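PDB 1A76: FLAP endonuclease-1 protein from Methanocaldococcus jannaschii, which cleaves 5'-flap structures and degrades DNA from the 5' end in replication and repair, using magnesium as its cofactor. Local coordinates for residues A[59-64]-A[140-145]; A[64-69]-A[309-314]; A[288-293]-A[299-304]. All coordinates share one frame; numbering follows the deposited sequence.

Overall arrangement
From the N terminus, helix 56-70 of the N-domain comes first and supplies one side of two contacts. Interaction 1 closes the first loop, where residues 140-145, at the end of helix 129-142 in the I-domain, return to its middle. Interaction 3 follows in series as a short local closure between helices 283-292 and 298-315. Helix 298-315 then runs on to close interaction 2, a loop of 239 residues from 64-69 to 309-314 that contains interaction 3 and crosses interaction 1. The contacts touch one another: Ile144 packs on Leu69, Ile66 on His304. Together they tie the C-terminal helices to the N- and I-domains.

Interaction 1 of 3, residues A[59-64]-A[140-145]; sequences NGVFYK and SLMGIP
Met142 reaches across to Phe62 with its thioether, a Met-aromatic contact made where helix 129-142 of the I-domain ends against helix 56-70 of the N-domain. The sulfur lies at the rim of the ring, 78° off its normal and 5.1 Å from its centroid, and the closest ring atom is Phe62 CD1, 3.8 Å from Met142 SD. The terminal methyl also meets the backbone: Met142 CE sits 3.7 Å from Phe62 O. Val61 adds a looser flank, its CG1 4.4 Å from Met142 SD. The contact thus rests on one long, unbranched side chain laid against a helix surface, the bend at chi3 (63°) laying the methyl by Phe62 O while sulfur and methyl both stay close to Phe62 CD1. Phe62, with CG anti to its own backbone N, swings its ring nearer to Met142 than its CB direction alone would bring it. An alanine at Met142 would remove the sulfur and methyl together and is likely to leave a gap beside the Phe62 ring edge and the Val61 methyl.

Further out, Ile286 of helix 283-292 touches both Met142 and Phe62, and Leu138 and Leu139 pack on Val61. The chain leaves helix 129-142 immediately after the methionine through a Schellman motif, in which Gly143 takes positive phi (76°) and turns the backbone toward strand 146-148. Within that last turn, Gly143 N donates to Ser140 O at 3.1 Å.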
loop_
_atom_site.group_PDB
_atom_site.type_symbol
_atom_site.label_atom_id
_atom_site.label_comp_id
_atom_site.label_asym_id
_atom_site.label_seq_id
_atom_site.Cartn_x
_atom_site.Cartn_y
_atom_site.Cartn_z
ATOM N N ASN A 59 -0.816 7.909 -14.489
ATOM C CA ASN A 59 0.381 8.738 -14.654
ATOM C C ASN A 59 1.492 8.297 -13.683
ATOM O O ASN A 59 2.643 8.137 -14.071
ATOM C CB ASN A 59 0.012 10.227 -14.432
ATOM C CG ASN A 59 1.201 11.168 -14.567
ATOM O OD1 ASN A 59 2.113 11.162 -13.742
ATOM N ND2 ASN A 59 1.186 11.993 -15.608
ATOM N N GLY A 60 1.144 8.088 -12.421
ATOM C CA GLY A 60 2.146 7.669 -11.459
ATOM C C GLY A 60 2.639 6.252 -11.717
ATOM O O GLY A 60 3.830 5.973 -11.609
ATOM N N VAL A 61 1.724 5.351 -12.062
ATOM C CA VAL A 61 2.085 3.966 -12.328
ATOM C C VAL A 61 3.129 3.878 -13.447
ATOM O O VAL A 61 4.163 3.209 -13.322
ATOM C CB VAL A 61 0.824 3.156 -12.731
ATOM C CG1 VAL A 61 1.212 1.780 -13.253
ATOM C CG2 VAL A 61 -0.097 3.031 -11.540
ATOM N N PHE A 62 2.848 4.568 -14.543
ATOM C CA PHE A 62 3.716 4.574 -15.714
ATOM C C PHE A 62 5.058 5.242 -15.458
ATOM O O PHE A 62 6.093 4.580 -15.475
ATOM C CB PHE A 62 2.994 5.271 -16.873
ATOM C CG PHE A 62 3.743 5.228 -18.177
ATOM C CD1 PHE A 62 3.954 4.018 -18.838
ATOM C CD2 PHE A 62 4.231 6.404 -18.749
ATOM C CE1 PHE A 62 4.638 3.976 -20.045
ATOM C CE2 PHE A 62 4.920 6.379 -19.964
ATOM C CZ PHE A 62 5.125 5.160 -20.615
ATOM N N TYR A 63 5.032 6.550 -15.214
ATOM C CA TYR A 63 6.242 7.336 -14.985
ATOM C C TYR A 63 7.042 6.997 -13.737
ATOM O O TYR A 63 8.279 6.988 -13.784
ATOM C CB TYR A 63 5.905 8.836 -14.979
ATOM C CG TYR A 63 5.452 9.326 -16.337
ATOM C CD1 TYR A 63 6.345 9.378 -17.409
ATOM C CD2 TYR A 63 4.123 9.664 -16.571
ATOM C CE1 TYR A 63 5.927 9.746 -18.679
ATOM C CE2 TYR A 63 3.691 10.035 -17.844
ATOM C CZ TYR A 63 4.598 10.071 -18.891
ATOM O OH TYR A 63 4.178 10.392 -20.153
ATOM N N LYS A 64 6.350 6.729 -12.628
ATOM C CA LYS A 64 7.037 6.388 -11.387
ATOM C C LYS A 64 7.753 5.057 -11.536
ATOM O O LYS A 64 8.894 4.919 -11.113
ATOM C CB LYS A 64 6.056 6.299 -10.212
ATOM C CG LYS A 64 6.566 6.898 -8.916
ATOM C CD LYS A 64 6.873 8.383 -9.086
ATOM C CE LYS A 64 8.257 8.721 -8.541
ATOM N NZ LYS A 64 8.296 10.058 -7.873
ATOM N N SER A 140 0.555 -4.699 -16.833
ATOM C CA SER A 140 0.720 -5.871 -17.690
ATOM C C SER A 140 1.261 -5.426 -19.044
ATOM O O SER A 140 2.134 -6.067 -19.628
ATOM C CB SER A 140 -0.619 -6.573 -17.886
ATOM O OG SER A 140 -1.374 -5.886 -18.864
ATOM N N LEU A 141 0.722 -4.326 -19.550
ATOM C CA LEU A 141 1.165 -3.795 -20.834
ATOM C C LEU A 141 2.620 -3.373 -20.707
ATOM O O LEU A 141 3.401 -3.504 -21.645
ATOM C CB LEU A 141 0.304 -2.589 -21.238
ATOM C CG LEU A 141 -1.114 -2.943 -21.679
ATOM C CD1 LEU A 141 -1.865 -1.668 -22.024
ATOM C CD2 LEU A 141 -1.061 -3.902 -22.872
ATOM N N MET A 142 2.980 -2.874 -19.528
ATOM C CA MET A 142 4.338 -2.421 -19.280
ATOM C C MET A 142 5.317 -3.560 -19.012
ATOM O O MET A 142 6.524 -3.335 -18.936
ATOM C CB MET A 142 4.356 -1.446 -18.103
ATOM C CG MET A 142 3.655 -0.127 -18.369
ATOM S SD MET A 142 3.594 0.835 -16.851
ATOM C CE MET A 142 5.322 1.103 -16.527
ATOM N N GLY A 143 4.792 -4.773 -18.877
ATOM C CA GLY A 143 5.619 -5.943 -18.622
ATOM C C GLY A 143 6.103 -6.001 -17.192
ATOM O O GLY A 143 7.057 -6.735 -16.873
ATOM N N ILE A 144 5.460 -5.206 -16.338
ATOM C CA ILE A 144 5.814 -5.116 -14.917
ATOM C C ILE A 144 4.928 -6.077 -14.116
ATOM O O ILE A 144 3.702 -5.978 -14.149
ATOM C CB ILE A 144 5.590 -3.686 -14.359
ATOM C CG1 ILE A 144 6.264 -2.635 -15.261
ATOM C CG2 ILE A 144 6.088 -3.619 -12.914
ATOM C CD1 ILE A 144 7.755 -2.853 -15.488
ATOM N N PRO A 145 5.544 -6.971 -13.337
ATOM C CA PRO A 145 4.788 -7.943 -12.541
ATOM C C PRO A 145 4.058 -7.401 -11.319
ATOM O O PRO A 145 4.537 -6.486 -10.641
ATOM C CB PRO A 145 5.846 -8.970 -12.155
ATOM C CG PRO A 145 7.100 -8.154 -12.051
ATOM C CD PRO A 145 6.997 -7.111 -13.127
#

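Interaction 2 of 3, residues A[64-69]-A[309-314]; sequences KTIHLL and YNLIAN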
loop_
_atom_site.group_PDB
_atom_site.type_symbol
_atom_site.label_atom_id
_atom_site.label_comp_id
_atom_site.label_asym_id
_atom_site.label_seq_id
_atom_site.Cartn_x
_atom_site.Cartn_y
_atom_site.Cartn_z
ATOM N N LYS A 64 6.350 6.729 -12.628
ATOM C CA LYS A 64 7.037 6.388 -11.387
ATOM C C LYS A 64 7.753 5.057 -11.536
ATOM O O LYS A 64 8.894 4.919 -11.113
ATOM C CB LYS A 64 6.056 6.299 -10.212
ATOM C CG LYS A 64 6.566 6.898 -8.916
ATOM C CD LYS A 64 6.873 8.383 -9.086
ATOM C CE LYS A 64 8.257 8.721 -8.541
ATOM N NZ LYS A 64 8.296 10.058 -7.873
ATOM N N THR A 65 7.085 4.078 -12.136
ATOM C CA THR A 65 7.697 2.767 -12.331
ATOM C C THR A 65 8.941 2.848 -13.235
ATOM O O THR A 65 9.955 2.197 -12.958
ATOM C CB THR A 65 6.685 1.752 -12.931
ATOM O OG1 THR A 65 5.586 1.567 -12.028
ATOM C CG2 THR A 65 7.354 0.401 -13.170
ATOM N N ILE A 66 8.870 3.636 -14.307
ATOM C CA ILE A 66 10.015 3.776 -15.212
ATOM C C ILE A 66 11.149 4.507 -14.492
ATOM O O ILE A 66 12.320 4.152 -14.638
ATOM C CB ILE A 66 9.635 4.551 -16.515
ATOM C CG1 ILE A 66 8.706 3.697 -17.381
ATOM C CG2 ILE A 66 10.892 4.872 -17.333
ATOM C CD1 ILE A 66 8.140 4.423 -18.613
ATOM N N HIS A 67 10.791 5.515 -13.703
ATOM C CA HIS A 67 11.757 6.309 -12.945
ATOM C C HIS A 67 12.597 5.372 -12.059
ATOM O O HIS A 67 13.819 5.505 -11.962
ATOM C CB HIS A 67 10.984 7.344 -12.106
ATOM C CG HIS A 67 11.802 8.037 -11.059
ATOM N ND1 HIS A 67 12.848 8.881 -11.364
ATOM C CD2 HIS A 67 11.693 8.047 -9.708
ATOM C CE1 HIS A 67 13.347 9.382 -10.247
ATOM N NE2 HIS A 67 12.663 8.890 -9.227
ATOM N N LEU A 68 11.921 4.413 -11.437
ATOM C CA LEU A 68 12.551 3.423 -10.568
ATOM C C LEU A 68 13.481 2.495 -11.365
ATOM O O LEU A 68 14.620 2.238 -10.964
ATOM C CB LEU A 68 11.463 2.588 -9.877
ATOM C CG LEU A 68 11.165 2.756 -8.378
ATOM C CD1 LEU A 68 11.365 4.183 -7.932
ATOM C CD2 LEU A 68 9.738 2.290 -8.104
ATOM N N LEU A 69 12.995 2.000 -12.500
ATOM C CA LEU A 69 13.783 1.094 -13.339
ATOM C C LEU A 69 15.015 1.747 -13.959
ATOM O O LEU A 69 16.010 1.068 -14.248
ATOM C CB LEU A 69 12.908 0.508 -14.444
ATOM C CG LEU A 69 11.952 -0.607 -14.019
ATOM C CD1 LEU A 69 11.008 -0.914 -15.173
ATOM C CD2 LEU A 69 12.744 -1.853 -13.605
ATOM N N TYR A 309 11.282 -0.204 -22.766
ATOM C CA TYR A 309 11.625 -1.402 -23.532
ATOM C C TYR A 309 13.121 -1.733 -23.413
ATOM O O TYR A 309 13.505 -2.872 -23.139
ATOM C CB TYR A 309 11.263 -1.177 -25.004
ATOM C CG TYR A 309 11.394 -2.400 -25.882
ATOM C CD1 TYR A 309 12.608 -2.713 -26.502
ATOM C CD2 TYR A 309 10.300 -3.245 -26.101
ATOM C CE1 TYR A 309 12.735 -3.835 -27.317
ATOM C CE2 TYR A 309 10.415 -4.382 -26.923
ATOM C CZ TYR A 309 11.634 -4.664 -27.524
ATOM O OH TYR A 309 11.751 -5.769 -28.331
ATOM N N ASN A 310 13.963 -0.732 -23.629
ATOM C CA ASN A 310 15.408 -0.933 -23.571
ATOM C C ASN A 310 15.899 -1.293 -22.174
ATOM O O ASN A 310 16.823 -2.082 -22.029
ATOM C CB ASN A 310 16.126 0.314 -24.096
ATOM C CG ASN A 310 16.022 0.441 -25.610
ATOM O OD1 ASN A 310 15.864 -0.561 -26.316
ATOM N ND2 ASN A 310 16.112 1.671 -26.114
ATOM N N LEU A 311 15.283 -0.723 -21.145
ATOM C CA LEU A 311 15.671 -1.035 -19.767
ATOM C C LEU A 311 15.404 -2.509 -19.492
ATOM O O LEU A 311 16.265 -3.233 -18.999
ATOM C CB LEU A 311 14.874 -0.174 -18.773
ATOM C CG LEU A 311 15.296 1.297 -18.651
ATOM C CD1 LEU A 311 14.172 2.098 -18.020
ATOM C CD2 LEU A 311 16.564 1.413 -17.811
ATOM N N ILE A 312 14.202 -2.963 -19.816
ATOM C CA ILE A 312 13.863 -4.357 -19.591
ATOM C C ILE A 312 14.700 -5.242 -20.506
ATOM O O ILE A 312 15.197 -6.280 -20.086
ATOM C CB ILE A 312 12.348 -4.587 -19.803
ATOM C CG1 ILE A 312 11.579 -3.801 -18.727
ATOM C CG2 ILE A 312 12.019 -6.076 -19.750
ATOM C CD1 ILE A 312 10.062 -3.856 -18.827
ATOM N N ALA A 313 14.882 -4.820 -21.753
ATOM C CA ALA A 313 15.684 -5.592 -22.701
ATOM C C ALA A 313 17.091 -5.771 -22.138
ATOM O O ALA A 313 17.649 -6.869 -22.155
ATOM C CB ALA A 313 15.750 -4.874 -24.044
ATOM N N ASN A 314 17.658 -4.677 -21.639
ATOM C CA ASN A 314 18.997 -4.701 -21.073
ATOM C C ASN A 314 19.020 -5.378 -19.709
ATOM O O ASN A 314 19.944 -6.132 -19.403
ATOM C CB ASN A 314 19.542 -3.275 -20.978
ATOM C CG ASN A 314 20.002 -2.740 -22.330
ATOM O OD1 ASN A 314 20.701 -1.730 -22.407
ATOM N ND2 ASN A 314 19.611 -3.424 -23.403
#
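Leu311 and Leu69 mark the nearest approach of two helical backbones, their CA atoms 7.0 Å apart, where the last turns of helix 56-70 meet those of helix 298-315. Leu311 does most of the touching and sets both methyls against Leu69, CD1 toward its CB and CD2 by its carbonyl oxygen. Leu311 CD1 lies 4.1 Å from Leu69 CB, at the root of that side chain, and reaches Ile66 CG2 more loosely at 4.4 Å. The other branch, CD2, rests by the backbone, 3.6 Å from Leu69 O. With CG anti to the carbonyl carbon (chi1 -75°), the Leu311 fork is carried out to the helix 56-70 surface, where Ile66 and Leu69, one turn apart, offer neighbouring places to settle.

Leu308, one turn earlier in helix 298-315, extends the apolar seam by packing on both Ile66 and Leu69, and Pro75 of strand 74-79 also touches Leu69. The two segments are held to each other by van der Waals packing of Leu311, including a methyl set against a backbone oxygen, Leu69 O, whose hydrogen bond comes from Lys315 NZ, so the lysine adds a polar tie beside the packing and satisfies a carbonyl at the end of helix 56-70.

Interaction 3 of 3, residues A[288-293]-A[299-304]; sequences KFLVDE and DRVKKH
Val301 packs against Val291 and Leu290, and apolar contact between these three side chains is what joins the two segments of this helical hairpin. The closest pair is branch to branch: Val291 CG2 lies 3.7 Å from Val301 CG2, and the same Val291 methyl is 3.8 Å from Val301 CB. These two valines run past each other in opposite directions, so that one methyl of Val291 lies alongside the branch point of Val301. In both valines CG2 sits beside the backbone N while CG1 is anti to it (chi1 -179° in each), and the two CG2 groups make the closest approach. Val301 CG1 takes up a second partner, 4.1 Å from Leu290 CD2, the two side chains meeting at a slant. Val301 therefore meets two residues of helix 283-292: its CG2 touches Val291, and its CG1 touches both Leu290 and Val291.

Backbone hydrogen bonds hold each helix internally, and others brace the connection. Near the end of helix 283-292 the chain widens into a pi-type turn, and Glu293 N bonds to Lys288 O at 2.7 Å. Helix 298-315 holds the usual spacing, with Lys303 N to Asp299 O at 3.0 Å. Around the short link, Asn294 ND2 bonds to Phe289 O and Asn297 OD1 receives Arg300 N, while Leu290 and Phe296 share a backbone bond.

Phe296 of the link touches both Leu290 and Val301, closing the hairpin's turn end. Helix 56-70 packs against both arms, Phe62 against Leu290 and Tyr63 against Val301, and Leu138 of helix 129-142 reaches Leu290 and Phe289.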
loop_
_atom_site.group_PDB
_atom_site.type_symbol
_atom_site.label_atom_id
_atom_site.label_comp_id
_atom_site.label_asym_id
_atom_site.label_seq_id
_atom_site.Cartn_x
_atom_site.Cartn_y
_atom_site.Cartn_z
ATOM N N LYS A 288 -2.038 3.344 -27.018
ATOM C CA LYS A 288 -3.474 3.363 -27.170
ATOM C C LYS A 288 -4.165 3.635 -25.851
ATOM O O LYS A 288 -5.082 4.448 -25.775
ATOM C CB LYS A 288 -3.964 2.033 -27.733
ATOM C CG LYS A 288 -5.462 1.972 -27.940
ATOM C CD LYS A 288 -5.961 0.539 -28.076
ATOM C CE LYS A 288 -7.479 0.512 -28.227
ATOM N NZ LYS A 288 -7.956 -0.800 -28.754
ATOM N N PHE A 289 -3.731 2.950 -24.803
ATOM C CA PHE A 289 -4.356 3.138 -23.503
ATOM C C PHE A 289 -4.094 4.538 -22.951
ATOM O O PHE A 289 -5.034 5.275 -22.606
ATOM C CB PHE A 289 -3.853 2.072 -22.512
ATOM C CG PHE A 289 -4.446 2.209 -21.144
ATOM C CD1 PHE A 289 -5.778 1.875 -20.915
ATOM C CD2 PHE A 289 -3.690 2.716 -20.093
ATOM C CE1 PHE A 289 -6.353 2.047 -19.655
ATOM C CE2 PHE A 289 -4.251 2.894 -18.826
ATOM C CZ PHE A 289 -5.591 2.558 -18.609
ATOM N N LEU A 290 -2.816 4.908 -22.891
ATOM C CA LEU A 290 -2.398 6.200 -22.357
ATOM C C LEU A 290 -2.693 7.431 -23.232
ATOM O O LEU A 290 -3.337 8.392 -22.783
ATOM C CB LEU A 290 -0.894 6.151 -22.029
ATOM C CG LEU A 290 -0.447 6.176 -20.558
ATOM C CD1 LEU A 290 -1.414 5.380 -19.666
ATOM C CD2 LEU A 290 0.980 5.632 -20.462
ATOM N N VAL A 291 -2.228 7.404 -24.474
ATOM C CA VAL A 291 -2.425 8.533 -25.383
ATOM C C VAL A 291 -3.815 8.582 -26.018
ATOM O O VAL A 291 -4.552 9.554 -25.856
ATOM C CB VAL A 291 -1.366 8.520 -26.529
ATOM C CG1 VAL A 291 -1.564 9.730 -27.451
ATOM C CG2 VAL A 291 0.030 8.527 -25.944
ATOM N N ASP A 292 -4.160 7.535 -26.752
ATOM C CA ASP A 292 -5.446 7.474 -27.434
ATOM C C ASP A 292 -6.635 7.569 -26.487
ATOM O O ASP A 292 -7.496 8.435 -26.632
ATOM C CB ASP A 292 -5.564 6.170 -28.227
ATOM C CG ASP A 292 -4.616 6.107 -29.412
ATOM O OD1 ASP A 292 -3.934 7.112 -29.691
ATOM O OD2 ASP A 292 -4.549 5.042 -30.067
ATOM N N GLU A 293 -6.679 6.665 -25.518
ATOM C CA GLU A 293 -7.784 6.620 -24.588
ATOM C C GLU A 293 -7.700 7.522 -23.363
ATOM O O GLU A 293 -8.734 7.876 -22.779
ATOM C CB GLU A 293 -7.988 5.186 -24.145
ATOM C CG GLU A 293 -8.148 4.237 -25.295
ATOM C CD GLU A 293 -8.138 2.806 -24.845
ATOM O OE1 GLU A 293 -7.841 2.559 -23.660
ATOM O OE2 GLU A 293 -8.426 1.926 -25.676
ATOM N N ASP A 299 4.306 12.368 -27.550
ATOM C CA ASP A 299 5.758 12.468 -27.538
ATOM C C ASP A 299 6.361 11.893 -26.256
ATOM O O ASP A 299 7.257 11.047 -26.303
ATOM C CB ASP A 299 6.182 13.935 -27.691
ATOM C CG ASP A 299 6.130 14.424 -29.138
ATOM O OD1 ASP A 299 5.874 13.607 -30.050
ATOM O OD2 ASP A 299 6.349 15.638 -29.354
ATOM N N ARG A 300 5.874 12.366 -25.111
ATOM C CA ARG A 300 6.379 11.909 -23.821
ATOM C C ARG A 300 6.194 10.415 -23.635
ATOM O O ARG A 300 7.107 9.721 -23.202
ATOM C CB ARG A 300 5.686 12.656 -22.677
ATOM C CG ARG A 300 6.363 12.477 -21.334
ATOM C CD ARG A 300 5.689 13.313 -20.257
ATOM N NE ARG A 300 6.127 14.705 -20.285
ATOM C CZ ARG A 300 5.394 15.717 -20.740
ATOM N NH1 ARG A 300 4.173 15.498 -21.210
ATOM N NH2 ARG A 300 5.879 16.949 -20.723
ATOM N N VAL A 301 5.012 9.911 -23.962
ATOM C CA VAL A 301 4.770 8.485 -23.804
ATOM C C VAL A 301 5.681 7.686 -24.740
ATOM O O VAL A 301 6.339 6.741 -24.308
ATOM C CB VAL A 301 3.272 8.135 -24.047
ATOM C CG1 VAL A 301 3.039 6.622 -23.846
ATOM C CG2 VAL A 301 2.391 8.930 -23.059
ATOM N N LYS A 302 5.746 8.085 -26.009
ATOM C CA LYS A 302 6.592 7.384 -26.969
ATOM C C LYS A 302 8.019 7.266 -26.445
ATOM O O LYS A 302 8.612 6.183 -26.419
ATOM C CB LYS A 302 6.599 8.128 -28.308
ATOM C CG LYS A 302 7.574 7.558 -29.339
ATOM C CD LYS A 302 7.146 6.163 -29.764
ATOM C CE LYS A 302 8.171 5.496 -30.683
ATOM N NZ LYS A 302 8.232 4.012 -30.446
ATOM N N LYS A 303 8.566 8.393 -26.014
ATOM C CA LYS A 303 9.919 8.428 -25.498
ATOM C C LYS A 303 10.093 7.480 -24.316
ATOM O O LYS A 303 11.102 6.781 -24.206
ATOM C CB LYS A 303 10.274 9.855 -25.077
ATOM C CG LYS A 303 11.701 10.020 -24.604
ATOM C CD LYS A 303 11.911 11.395 -24.004
ATOM C CE LYS A 303 13.033 12.126 -24.709
ATOM N NZ LYS A 303 14.328 11.402 -24.541
ATOM N N HIS A 304 9.106 7.446 -23.432
ATOM C CA HIS A 304 9.217 6.586 -22.272
ATOM C C HIS A 304 9.019 5.106 -22.527
ATOM O O HIS A 304 9.700 4.294 -21.906
ATOM C CB HIS A 304 8.284 7.078 -21.171
ATOM C CG HIS A 304 8.779 8.322 -20.510
ATOM N ND1 HIS A 304 9.575 8.301 -19.385
ATOM C CD2 HIS A 304 8.654 9.623 -20.858
ATOM C CE1 HIS A 304 9.917 9.536 -19.069
ATOM N NE2 HIS A 304 9.370 10.356 -19.947
#